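Local coordinates for protein particle-associated lyase (Acinetobacter bacteriophage AP22, PDB 4Y9V) that probably degrades the capsular polysaccharide of Acinetobacter baumannii as a lyase of the phage tailspike, and binds a saccharide of that capsule, at residues N167-S179 and F187-I201. Sequence-based numbering, arbitrary orientation. Where two conformers were deposited one is given.
Sequences NYYRKGEFVEVAS and FFGRAYDNYLTSENI. With 49S (2-acetamido-2-deoxy-beta-D-mannopyranuronic acid), chain B; 49T (2-acetamido-2-deoxy-alpha-D-fucopyranose), chain C.
Strand 172-179 and the loop 187-201 form a buried contact in the Ig-like domain that projects from the pectin lyase-like beta-helix of this tailspike. Strands 172-181 and 184-187 form a beta hairpin, which contributes here the antiparallel non-hydrogen-bonded pair Val177 and Phe187. Next to it Phe188 N donates to Glu176 O (3.0 Å). Ala178 CB sits over one face of the Phe188 ring, and Val175 CG1 over one face of the Phe187 ring. Beyond this the loop leaves the strand, and side chains and waters bridge the two. Glu173 reaches across with both carboxylate oxygens. Glu173 OE1 accepts from Tyr195 OH through its anti lone pair (2.6 Å), at the edge of that ring. Glu173 OE2 takes Tyr192 N on its syn side (2.9 Å, 163° at the hydrogen). A water links Glu173 OE2 to Arg190 O. Another water joins Gly172 N, Asp193 OD2 and Tyr195 OH. Arg316, from the beta-helix, packs on Glu173 and Tyr192, and the second subunit packs on Phe188. Just before the strand, Tyr168 and Tyr169 belong to the glycan pocket. Tyr168 OH donates to 49S O6A (2.6 Å) and accepts from 49S N2, while 49T C6 lies over the centre of its ring. Lys171, two residues after Tyr169, points the other way, into the loop. Its chain is extended beyond CG (chi2 178°) and runs past the Tyr195 ring. At its end Lys171 NZ donates to Asn194 O (2.8 Å) and forms a salt bridge with Glu199 OE1 (2.8 Å), an oxygen that Leu196 N meets from the opposite face.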
ATOM      1  N   ASN A 167      13.974  31.455   2.649  1.00  5.73           N
ATOM      2  CA  ASN A 167      13.457  32.516   1.823  0.62  6.04           C
ATOM      3  C   ASN A 167      12.995  32.028   0.438  1.00  5.64           C
ATOM      4  O   ASN A 167      12.041  32.570  -0.124  1.00  6.12           O
ATOM      5  CB  ASN A 167      14.486  33.667   1.685  0.62  7.00           C
ATOM      6  CG  ASN A 167      15.618  33.359   0.768  0.62  8.95           C
ATOM      7  OD1 ASN A 167      16.300  32.370   0.895  0.62 10.44           O
ATOM      8  ND2 ASN A 167      15.756  34.268  -0.201  0.62 12.92           N
ATOM      9  N   TYR A 168      13.678  31.013  -0.075  1.00  5.22           N
ATOM     10  CA  TYR A 168      13.386  30.493  -1.399  1.00  5.42           C
ATOM     11  C   TYR A 168      12.247  29.462  -1.423  1.00  5.07           C
ATOM     12  O   TYR A 168      11.917  28.959  -2.495  1.00  5.54           O
ATOM     13  CB  TYR A 168      14.648  29.929  -2.035  1.00  5.96           C
ATOM     14  CG  TYR A 168      15.369  28.842  -1.310  1.00  5.52           C
ATOM     15  CD1 TYR A 168      15.123  27.488  -1.610  1.00  5.93           C
ATOM     16  CD2 TYR A 168      16.352  29.105  -0.356  1.00  5.92           C
ATOM     17  CE1 TYR A 168      15.808  26.470  -0.979  1.00  6.04           C
ATOM     18  CE2 TYR A 168      17.063  28.080   0.273  1.00  5.94           C
ATOM     19  CZ  TYR A 168      16.800  26.772  -0.056  1.00  5.58           C
ATOM     20  OH  TYR A 168      17.536  25.741   0.504  1.00  5.86           O
ATOM     21  N   TYR A 169      11.615  29.232  -0.279  1.00  5.08           N
ATOM     22  CA  TYR A 169      10.394  28.410  -0.244  1.00  5.01           C
ATOM     23  C   TYR A 169       9.218  29.309  -0.642  1.00  4.87           C
ATOM     24  O   TYR A 169       8.489  29.843   0.197  1.00  5.43           O
ATOM     25  CB  TYR A 169      10.191  27.811   1.125  1.00  5.33           C
ATOM     26  CG  TYR A 169      11.157  26.750   1.566  1.00  4.94           C
ATOM     27  CD1 TYR A 169      12.047  26.108   0.687  1.00  5.04           C
ATOM     28  CD2 TYR A 169      11.158  26.297   2.890  1.00  5.19           C
ATOM     29  CE1 TYR A 169      12.891  25.078   1.126  1.00  5.47           C
ATOM     30  CE2 TYR A 169      11.941  25.270   3.319  1.00  5.36           C
ATOM     31  CZ  TYR A 169      12.818  24.643   2.457  1.00  5.05           C
ATOM     32  OH  TYR A 169      13.621  23.600   2.831  1.00  5.53           O
ATOM     33  N   ARG A 170       9.070  29.473  -1.969  1.00  4.88           N
ATOM     34  CA  ARG A 170       8.066  30.309  -2.585  1.00  4.80           C
ATOM     35  C   ARG A 170       6.960  29.434  -3.136  1.00  4.77           C
ATOM     36  O   ARG A 170       7.172  28.278  -3.548  1.00  5.60           O
ATOM     37  CB  ARG A 170       8.670  31.195  -3.687  1.00  5.15           C
ATOM     38  CG  ARG A 170       9.859  31.994  -3.186  1.00  5.44           C
ATOM     39  CD  ARG A 170      10.207  33.180  -4.097  1.00  5.93           C
ATOM     40  NE  ARG A 170      11.500  33.754  -3.728  1.00  6.12           N
ATOM     41  CZ  ARG A 170      12.661  33.230  -4.051  1.00  6.17           C
ATOM     42  NH1 ARG A 170      12.728  32.220  -4.907  1.00  6.90           N
ATOM     43  NH2 ARG A 170      13.767  33.692  -3.501  1.00  7.53           N
ATOM     44  N   LYS A 171       5.727  29.959  -3.137  1.00  4.99           N
ATOM     45  CA  LYS A 171       4.572  29.162  -3.563  1.00  4.91           C
ATOM     46  C   LYS A 171       4.433  29.180  -5.095  1.00  4.64           C
ATOM     47  O   LYS A 171       4.840  30.110  -5.778  1.00  5.64           O
ATOM     48  CB  LYS A 171       3.301  29.591  -2.848  1.00  5.33           C
ATOM     49  CG  LYS A 171       2.802  30.976  -3.156  1.00  5.55           C
ATOM     50  CD  LYS A 171       1.503  31.274  -2.423  1.00  6.13           C
ATOM     51  CE  LYS A 171       0.974  32.667  -2.700  1.00  6.80           C
ATOM     52  NZ  LYS A 171      -0.240  32.928  -1.907  1.00  8.53           N
ATOM     53  N   GLY A 172       3.795  28.121  -5.594  1.00  4.66           N
ATOM     54  CA  GLY A 172       3.526  27.971  -7.008  1.00  4.89           C
ATOM     55  C   GLY A 172       3.182  26.533  -7.314  1.00  4.59           C
ATOM     56  O   GLY A 172       3.231  25.679  -6.430  1.00  4.95           O
ATOM     57  N   GLU A 173       2.838  26.259  -8.567  1.00  4.56           N
ATOM     58  CA  GLU A 173       2.559  24.901  -9.002  1.00  4.64           C
ATOM     59  C   GLU A 173       2.566  24.844 -10.533  1.00  4.60           C
ATOM     60  O   GLU A 173       2.473  25.872 -11.202  1.00  5.38           O
ATOM     61  CB  GLU A 173       1.222  24.380  -8.430  1.00  5.02           C
ATOM     62  CG  GLU A 173       0.004  25.194  -8.811  1.00  5.70           C
ATOM     63  CD  GLU A 173      -1.123  24.876  -7.834  1.00  5.80           C
ATOM     64  OE1 GLU A 173      -1.071  25.382  -6.667  1.00  6.37           O
ATOM     65  OE2 GLU A 173      -2.031  24.079  -8.168  1.00  6.80           O
ATOM     66  N   PHE A 174       2.636  23.642 -11.052  1.00  4.63           N
ATOM     67  CA  PHE A 174       2.516  23.384 -12.465  1.00  4.67           C
ATOM     68  C   PHE A 174       1.089  22.991 -12.810  1.00  4.86           C
ATOM     69  O   PHE A 174       0.462  22.242 -12.055  1.00  5.35           O
ATOM     70  CB  PHE A 174       3.433  22.234 -12.888  1.00  4.84           C
ATOM     71  CG  PHE A 174       4.916  22.460 -12.661  1.00  4.69           C
ATOM     72  CD1 PHE A 174       5.478  23.725 -12.617  1.00  5.08           C
ATOM     73  CD2 PHE A 174       5.760  21.354 -12.516  1.00  5.24           C
ATOM     74  CE1 PHE A 174       6.859  23.884 -12.437  1.00  5.23           C
ATOM     75  CE2 PHE A 174       7.132  21.521 -12.329  1.00  5.63           C
ATOM     76  CZ  PHE A 174       7.659  22.788 -12.289  1.00  5.63           C
ATOM     77  N   VAL A 175       0.584  23.480 -13.951  1.00  4.90           N
ATOM     78  CA  VAL A 175      -0.720  23.107 -14.437  1.00  5.27           C
ATOM     79  C   VAL A 175      -0.632  22.809 -15.944  1.00  5.20           C
ATOM     80  O   VAL A 175       0.232  23.332 -16.635  1.00  5.99           O
ATOM     81  CB  VAL A 175      -1.818  24.158 -14.157  1.00  5.93           C
ATOM     82  CG1 VAL A 175      -1.919  24.443 -12.653  1.00  7.02           C
ATOM     83  CG2 VAL A 175      -1.578  25.440 -14.946  1.00  7.49           C
ATOM     84  N   GLU A 176      -1.574  21.994 -16.403  1.00  5.61           N
ATOM     85  CA  GLU A 176      -1.810  21.789 -17.833  1.00  5.41           C
ATOM     86  C   GLU A 176      -3.162  22.391 -18.205  1.00  5.23           C
ATOM     87  O   GLU A 176      -4.169  22.175 -17.548  1.00  5.60           O
ATOM     88  CB  GLU A 176      -1.766  20.313 -18.213  1.00  6.46           C
ATOM     89  CG  GLU A 176      -2.006  20.113 -19.704  1.00  8.09           C
ATOM     90  CD  GLU A 176      -1.794  18.691 -20.144  1.00 11.46           C
ATOM     91  OE1 GLU A 176      -0.623  18.331 -20.262  1.00 23.21           O
ATOM     92  OE2 GLU A 176      -2.766  17.989 -20.357  1.00 16.49           O
ATOM     93  N   VAL A 177      -3.151  23.171 -19.293  1.00  5.46           N
ATOM     94  CA  VAL A 177      -4.340  23.876 -19.730  1.00  5.47           C
ATOM     95  C   VAL A 177      -5.345  22.918 -20.371  1.00  5.34           C
ATOM     96  O   VAL A 177      -5.017  22.172 -21.295  1.00  6.30           O
ATOM     97  CB  VAL A 177      -3.944  24.978 -20.721  1.00  5.97           C
ATOM     98  CG1 VAL A 177      -5.183  25.689 -21.261  1.00  6.48           C
ATOM     99  CG2 VAL A 177      -3.016  25.961 -20.052  1.00  6.69           C
ATOM    100  N   ALA A 178      -6.588  22.993 -19.897  1.00  5.47           N
ATOM    101  CA  ALA A 178      -7.723  22.276 -20.453  1.00  5.63           C
ATOM    102  C   ALA A 178      -8.466  23.085 -21.514  1.00  5.99           C
ATOM    103  O   ALA A 178      -8.937  22.533 -22.505  1.00  7.61           O
ATOM    104  CB  ALA A 178      -8.666  21.844 -19.355  1.00  6.52           C
ATOM    105  N   SER A 179      -8.638  24.395 -21.314  1.00  6.04           N
ATOM    106  CA  SER A 179      -9.316  25.234 -22.289  1.00  6.52           C
ATOM    107  C   SER A 179      -8.986  26.687 -21.974  1.00  6.58           C
ATOM    108  O   SER A 179      -8.632  27.033 -20.856  1.00  7.11           O
ATOM    109  CB  SER A 179     -10.802  25.000 -22.329  1.00  8.00           C
ATOM    110  OG  SER A 179     -11.401  25.410 -21.101  1.00 10.00           O
ATOM    111  N   PHE A 187      -7.841  24.688 -16.130  1.00  5.22           N
ATOM    112  CA  PHE A 187      -6.730  23.740 -16.067  1.00  5.07           C
ATOM    113  C   PHE A 187      -7.234  22.424 -15.486  1.00  4.92           C
ATOM    114  O   PHE A 187      -8.253  22.356 -14.820  1.00  5.96           O
ATOM    115  CB  PHE A 187      -5.530  24.313 -15.287  1.00  5.54           C
ATOM    116  CG  PHE A 187      -5.794  24.603 -13.821  1.00  5.64           C
ATOM    117  CD1 PHE A 187      -6.280  25.817 -13.391  1.00  6.21           C
ATOM    118  CD2 PHE A 187      -5.540  23.618 -12.863  1.00  6.34           C
ATOM    119  CE1 PHE A 187      -6.491  26.068 -12.044  1.00  6.88           C
ATOM    120  CE2 PHE A 187      -5.743  23.854 -11.544  1.00  6.90           C
ATOM    121  CZ  PHE A 187      -6.230  25.078 -11.132  1.00  7.03           C
ATOM    122  N   PHE A 188      -6.471  21.356 -15.745  1.00  5.30           N
ATOM    123  CA  PHE A 188      -6.812  20.051 -15.229  1.00  5.20           C
ATOM    124  C   PHE A 188      -6.458  19.941 -13.750  1.00  5.53           C
ATOM    125  O   PHE A 188      -5.366  20.341 -13.302  1.00  7.12           O
ATOM    126  CB  PHE A 188      -6.090  18.965 -16.029  1.00  5.42           C
ATOM    127  CG  PHE A 188      -6.695  18.773 -17.394  1.00  5.08           C
ATOM    128  CD1 PHE A 188      -7.897  18.128 -17.548  1.00  5.92           C
ATOM    129  CD2 PHE A 188      -6.042  19.230 -18.539  1.00  5.93           C
ATOM    130  CE1 PHE A 188      -8.454  17.925 -18.810  1.00  6.98           C
ATOM    131  CE2 PHE A 188      -6.586  19.037 -19.790  1.00  6.97           C
ATOM    132  CZ  PHE A 188      -7.793  18.359 -19.928  1.00  7.42           C
ATOM    133  N   GLY A 189      -7.349  19.364 -12.978  1.00  5.54           N
ATOM    134  CA  GLY A 189      -7.107  19.199 -11.548  1.00  6.41           C
ATOM    135  C   GLY A 189      -7.596  20.384 -10.757  1.00  5.64           C
ATOM    136  O   GLY A 189      -8.420  21.162 -11.198  1.00  6.04           O
ATOM    137  N   ARG A 190      -7.082  20.470  -9.513  1.00  6.22           N
ATOM    138  CA  ARG A 190      -7.528  21.487  -8.592  1.00  6.15           C
ATOM    139  C   ARG A 190      -6.299  22.163  -8.003  1.00  6.25           C
ATOM    140  O   ARG A 190      -5.227  21.556  -7.821  1.00  8.13           O
ATOM    141  CB  ARG A 190      -8.429  20.914  -7.452  1.00  7.08           C
ATOM    142  CG  ARG A 190      -9.647  20.172  -7.973  1.00  6.97           C
ATOM    143  CD  ARG A 190     -10.651  21.126  -8.658  1.00  6.49           C
ATOM    144  NE  ARG A 190     -11.835  20.402  -9.145  1.00  6.28           N
ATOM    145  CZ  ARG A 190     -11.924  19.775 -10.325  1.00  5.41           C
ATOM    146  NH1 ARG A 190     -10.922  19.803 -11.179  1.00  6.04           N
ATOM    147  NH2 ARG A 190     -13.023  19.120 -10.628  1.00  6.19           N
ATOM    148  N   ALA A 191      -6.428  23.450  -7.699  1.00  5.56           N
ATOM    149  CA  ALA A 191      -5.290  24.208  -7.177  1.00  5.41           C
ATOM    150  C   ALA A 191      -4.789  23.598  -5.868  1.00  5.26           C
ATOM    151  O   ALA A 191      -5.564  23.238  -4.987  1.00  6.21           O
ATOM    152  CB  ALA A 191      -5.752  25.634  -6.895  1.00  6.71           C
ATOM    153  N   TYR A 192      -3.462  23.566  -5.729  1.00  5.37           N
ATOM    154  CA  TYR A 192      -2.836  23.084  -4.529  1.00  5.71           C
ATOM    155  C   TYR A 192      -2.587  24.166  -3.498  1.00  5.74           C
ATOM    156  O   TYR A 192      -2.189  23.858  -2.356  1.00  7.59           O
ATOM    157  CB  TYR A 192      -1.504  22.344  -4.836  1.00  6.38           C
ATOM    158  CG  TYR A 192      -1.773  21.014  -5.466  1.00  6.14           C
ATOM    159  CD1 TYR A 192      -1.989  19.897  -4.687  1.00  7.99           C
ATOM    160  CD2 TYR A 192      -1.880  20.840  -6.823  1.00  7.71           C
ATOM    161  CE1 TYR A 192      -2.282  18.655  -5.193  1.00  9.03           C
ATOM    162  CE2 TYR A 192      -2.207  19.608  -7.372  1.00  8.88           C
ATOM    163  CZ  TYR A 192      -2.401  18.531  -6.551  1.00  8.35           C
ATOM    164  OH  TYR A 192      -2.741  17.295  -7.134  1.00 11.18           O
ATOM    165  N   ASP A 193      -2.822  25.420  -3.815  1.00  5.66           N
ATOM    166  CA  ASP A 193      -2.577  26.525  -2.901  1.00  5.89           C
ATOM    167  C   ASP A 193      -3.499  27.681  -3.273  1.00  5.60           C
ATOM    168  O   ASP A 193      -4.171  27.662  -4.289  1.00  6.13           O
ATOM    169  CB  ASP A 193      -1.084  26.915  -2.914  1.00  5.68           C
ATOM    170  CG  ASP A 193      -0.525  27.567  -1.666  1.00  5.93           C
ATOM    171  OD1 ASP A 193      -1.322  27.910  -0.754  1.00  7.07           O
ATOM    172  OD2 ASP A 193       0.720  27.747  -1.620  1.00  6.58           O
ATOM    173  N   ASN A 194      -3.510  28.672  -2.370  1.00  6.04           N
ATOM    174  CA  ASN A 194      -4.174  29.937  -2.600  1.00  6.35           C
ATOM    175  C   ASN A 194      -3.201  30.906  -3.287  1.00  6.12           C
ATOM    176  O   ASN A 194      -2.034  30.992  -2.882  1.00  7.11           O
ATOM    177  CB  ASN A 194      -4.563  30.581  -1.262  1.00  7.32           C
ATOM    178  CG  ASN A 194      -5.528  29.704  -0.511  1.00  8.10           C
ATOM    179  OD1 ASN A 194      -6.621  29.410  -0.991  1.00  8.36           O
ATOM    180  ND2 ASN A 194      -5.140  29.244   0.672  1.00 12.17           N
ATOM    181  N   TYR A 195      -3.695  31.654  -4.259  1.00  6.06           N
ATOM    182  CA  TYR A 195      -2.914  32.682  -4.950  1.00  6.59           C
ATOM    183  C   TYR A 195      -3.837  33.863  -5.211  1.00  6.90           C
ATOM    184  O   TYR A 195      -4.934  33.670  -5.738  1.00  7.74           O
ATOM    185  CB  TYR A 195      -2.328  32.200  -6.284  1.00  6.47           C
ATOM    186  CG  TYR A 195      -1.554  30.913  -6.214  1.00  5.83           C
ATOM    187  CD1 TYR A 195      -0.204  30.857  -5.908  1.00  6.31           C
ATOM    188  CD2 TYR A 195      -2.198  29.693  -6.433  1.00  6.22           C
ATOM    189  CE1 TYR A 195       0.458  29.641  -5.848  1.00  6.14           C
ATOM    190  CE2 TYR A 195      -1.543  28.491  -6.378  1.00  5.86           C
ATOM    191  CZ  TYR A 195      -0.185  28.459  -6.087  1.00  5.54           C
ATOM    192  OH  TYR A 195       0.517  27.284  -6.006  1.00  5.84           O
ATOM    193  N   LEU A 196      -3.409  35.059  -4.851  1.00  7.79           N
ATOM    194  CA  LEU A 196      -4.252  36.257  -4.993  1.00  8.72           C
ATOM    195  C   LEU A 196      -3.761  37.157  -6.108  1.00  9.48           C
ATOM    196  O   LEU A 196      -2.550  37.335  -6.295  1.00  9.67           O
ATOM    197  CB  LEU A 196      -4.261  37.066  -3.700  1.00 10.78           C
ATOM    198  CG  LEU A 196      -4.690  36.278  -2.453  1.00 12.75           C
ATOM    199  CD1 LEU A 196      -4.535  37.170  -1.210  1.00 15.72           C
ATOM    200  CD2 LEU A 196      -6.085  35.663  -2.576  1.00 16.52           C
ATOM    201  N   THR A 197      -4.691  37.822  -6.775  0.57 11.14           N
ATOM    202  CA  THR A 197      -4.369  38.802  -7.791  0.57 12.62           C
ATOM    203  C   THR A 197      -3.367  39.814  -7.265  0.57 12.91           C
ATOM    204  O   THR A 197      -2.444  40.214  -7.980  0.57 11.92           O
ATOM    205  CB  THR A 197      -5.615  39.559  -8.253  0.57 13.27           C
ATOM    206  OG1 THR A 197      -6.289  40.172  -7.136  0.57 17.97           O
ATOM    207  CG2 THR A 197      -6.540  38.545  -8.897  0.57 14.79           C
ATOM    208  N   SER A 198      -3.644  40.240  -6.011  1.00 12.28           N
ATOM    209  CA  SER A 198      -2.891  41.253  -5.338  1.00 14.23           C
ATOM    210  C   SER A 198      -1.457  40.875  -5.027  1.00 14.13           C
ATOM    211  O   SER A 198      -0.638  41.752  -4.693  1.00 15.24           O
ATOM    212  CB  SER A 198      -3.608  41.628  -4.006  1.00 16.56           C
ATOM    213  OG  SER A 198      -3.623  40.540  -3.095  1.00 17.46           O
ATOM    214  N   GLU A 199      -1.114  39.613  -5.043  1.00 11.42           N
ATOM    215  CA  GLU A 199       0.193  39.083  -4.766  1.00 10.15           C
ATOM    216  C   GLU A 199       1.055  39.153  -6.056  1.00  9.59           C
ATOM    217  O   GLU A 199       0.542  39.355  -7.154  1.00  9.79           O
ATOM    218  CB  GLU A 199       0.131  37.627  -4.235  1.00 10.05           C
ATOM    219  CG  GLU A 199      -0.480  37.578  -2.809  1.00 10.85           C
ATOM    220  CD  GLU A 199      -0.871  36.195  -2.367  1.00 11.38           C
ATOM    221  OE1 GLU A 199      -1.009  35.289  -3.188  1.00  9.29           O
ATOM    222  OE2 GLU A 199      -1.062  36.031  -1.136  1.00 16.02           O
ATOM    223  N   ASN A 200       2.370  38.949  -5.926  1.00  9.48           N
ATOM    224  CA  ASN A 200       3.279  38.917  -7.047  1.00  8.92           C
ATOM    225  C   ASN A 200       3.285  37.522  -7.696  1.00  7.95           C
ATOM    226  O   ASN A 200       4.166  36.723  -7.451  1.00  9.42           O
ATOM    227  CB  ASN A 200       4.686  39.309  -6.666  1.00 11.82           C
ATOM    228  CG  ASN A 200       4.799  40.791  -6.493  1.00 13.21           C
ATOM    229  OD1 ASN A 200       4.379  41.536  -7.406  1.00 17.96           O
ATOM    230  ND2 ASN A 200       5.369  41.250  -5.416  1.00 13.17           N
ATOM    231  N   ILE A 201       2.199  37.247  -8.429  1.00  8.07           N
ATOM    232  CA  ILE A 201       1.983  35.943  -9.065  1.00  7.21           C
ATOM    233  C   ILE A 201       2.177  36.045 -10.550  1.00  8.22           C
ATOM    234  O   ILE A 201       1.424  36.718 -11.269  1.00 14.03           O
ATOM    235  CB  ILE A 201       0.581  35.379  -8.776  1.00  7.53           C
ATOM    236  CG1 ILE A 201       0.164  35.440  -7.328  1.00  7.59           C
ATOM    237  CG2 ILE A 201       0.497  33.950  -9.339  1.00  8.63           C
ATOM    238  CD1 ILE A 201       1.088  34.701  -6.369  1.00  7.76           C
TER
HETATM  239  C8  49S B   1      15.358  22.811  -0.523  1.00  6.02           C
HETATM  240  C7  49S B   1      16.682  22.145  -0.828  1.00  5.48           C
HETATM  241  O7  49S B   1      16.727  21.030  -1.392  1.00  5.81           O
HETATM  242  N2  49S B   1      17.785  22.817  -0.462  1.00  5.46           N
HETATM  243  C2  49S B   1      19.127  22.296  -0.618  1.00  5.40           C
HETATM  244  C3  49S B   1      19.889  22.975  -1.760  1.00  5.63           C
HETATM  245  O3  49S B   1      19.206  22.805  -3.002  1.00  6.07           O
HETATM  246  C1  49S B   1      19.902  22.499   0.669  1.00  5.48           C
HETATM  247  O1  49S B   1      19.246  21.950   1.776  1.00  5.80           O
HETATM  248  O5  49S B   1      20.005  23.897   0.942  1.00  5.65           O
HETATM  249  C5  49S B   1      20.824  24.552  -0.043  1.00  5.87           C
HETATM  250  C6  49S B   1      20.993  25.999   0.371  1.00  6.62           C
HETATM  251  O6A 49S B   1      19.987  26.628   0.784  1.00  7.19           O
HETATM  252  O6B 49S B   1      22.144  26.488   0.250  1.00  8.09           O
HETATM  253  C4  49S B   1      20.184  24.435  -1.428  1.00  5.64           C
HETATM  254  O4  49S B   1      21.178  25.013  -2.280  1.00  6.29           O
HETATM  255  C1  49T C   2      20.799  25.397  -3.588  1.00  6.73           C
HETATM  256  C2  49T C   2      22.041  26.028  -4.225  1.00  8.07           C
HETATM  257  N2  49T C   2      23.220  25.184  -3.973  1.00  8.50           N
HETATM  258  C7  49T C   2      23.782  24.479  -4.942  1.00  9.79           C
HETATM  259  O7  49T C   2      23.351  24.377  -6.075  1.00 12.54           O
HETATM  260  C8  49T C   2      25.055  23.736  -4.527  1.00 12.22           C
HETATM  261  O5  49T C   2      19.717  26.259  -3.612  1.00  6.57           O
HETATM  262  C5  49T C   2      19.925  27.541  -3.001  1.00  7.00           C
HETATM  263  C6  49T C   2      18.604  28.286  -3.013  1.00  7.67           C
HETATM  264  C4  49T C   2      21.053  28.259  -3.736  1.00  8.22           C
HETATM  265  O4  49T C   2      20.656  28.460  -5.089  1.00  9.22           O
HETATM  266  C3  49T C   2      22.293  27.410  -3.664  1.00  8.28           C
HETATM  267  O3  49T C   2      23.335  28.021  -4.471  1.00 10.13           O
HETATM  268  O   HOH W   1      -0.823  30.686   0.301  0.49 13.94           O
HETATM  269  O   HOH W   2       2.078  26.381  -3.668  1.00  6.32           O
HETATM  270  O   HOH W   3      -3.166  22.167  -9.792  0.50  6.38           O
HETATM  271  O   HOH W   4      -3.034  20.646 -14.301  0.56  5.92           O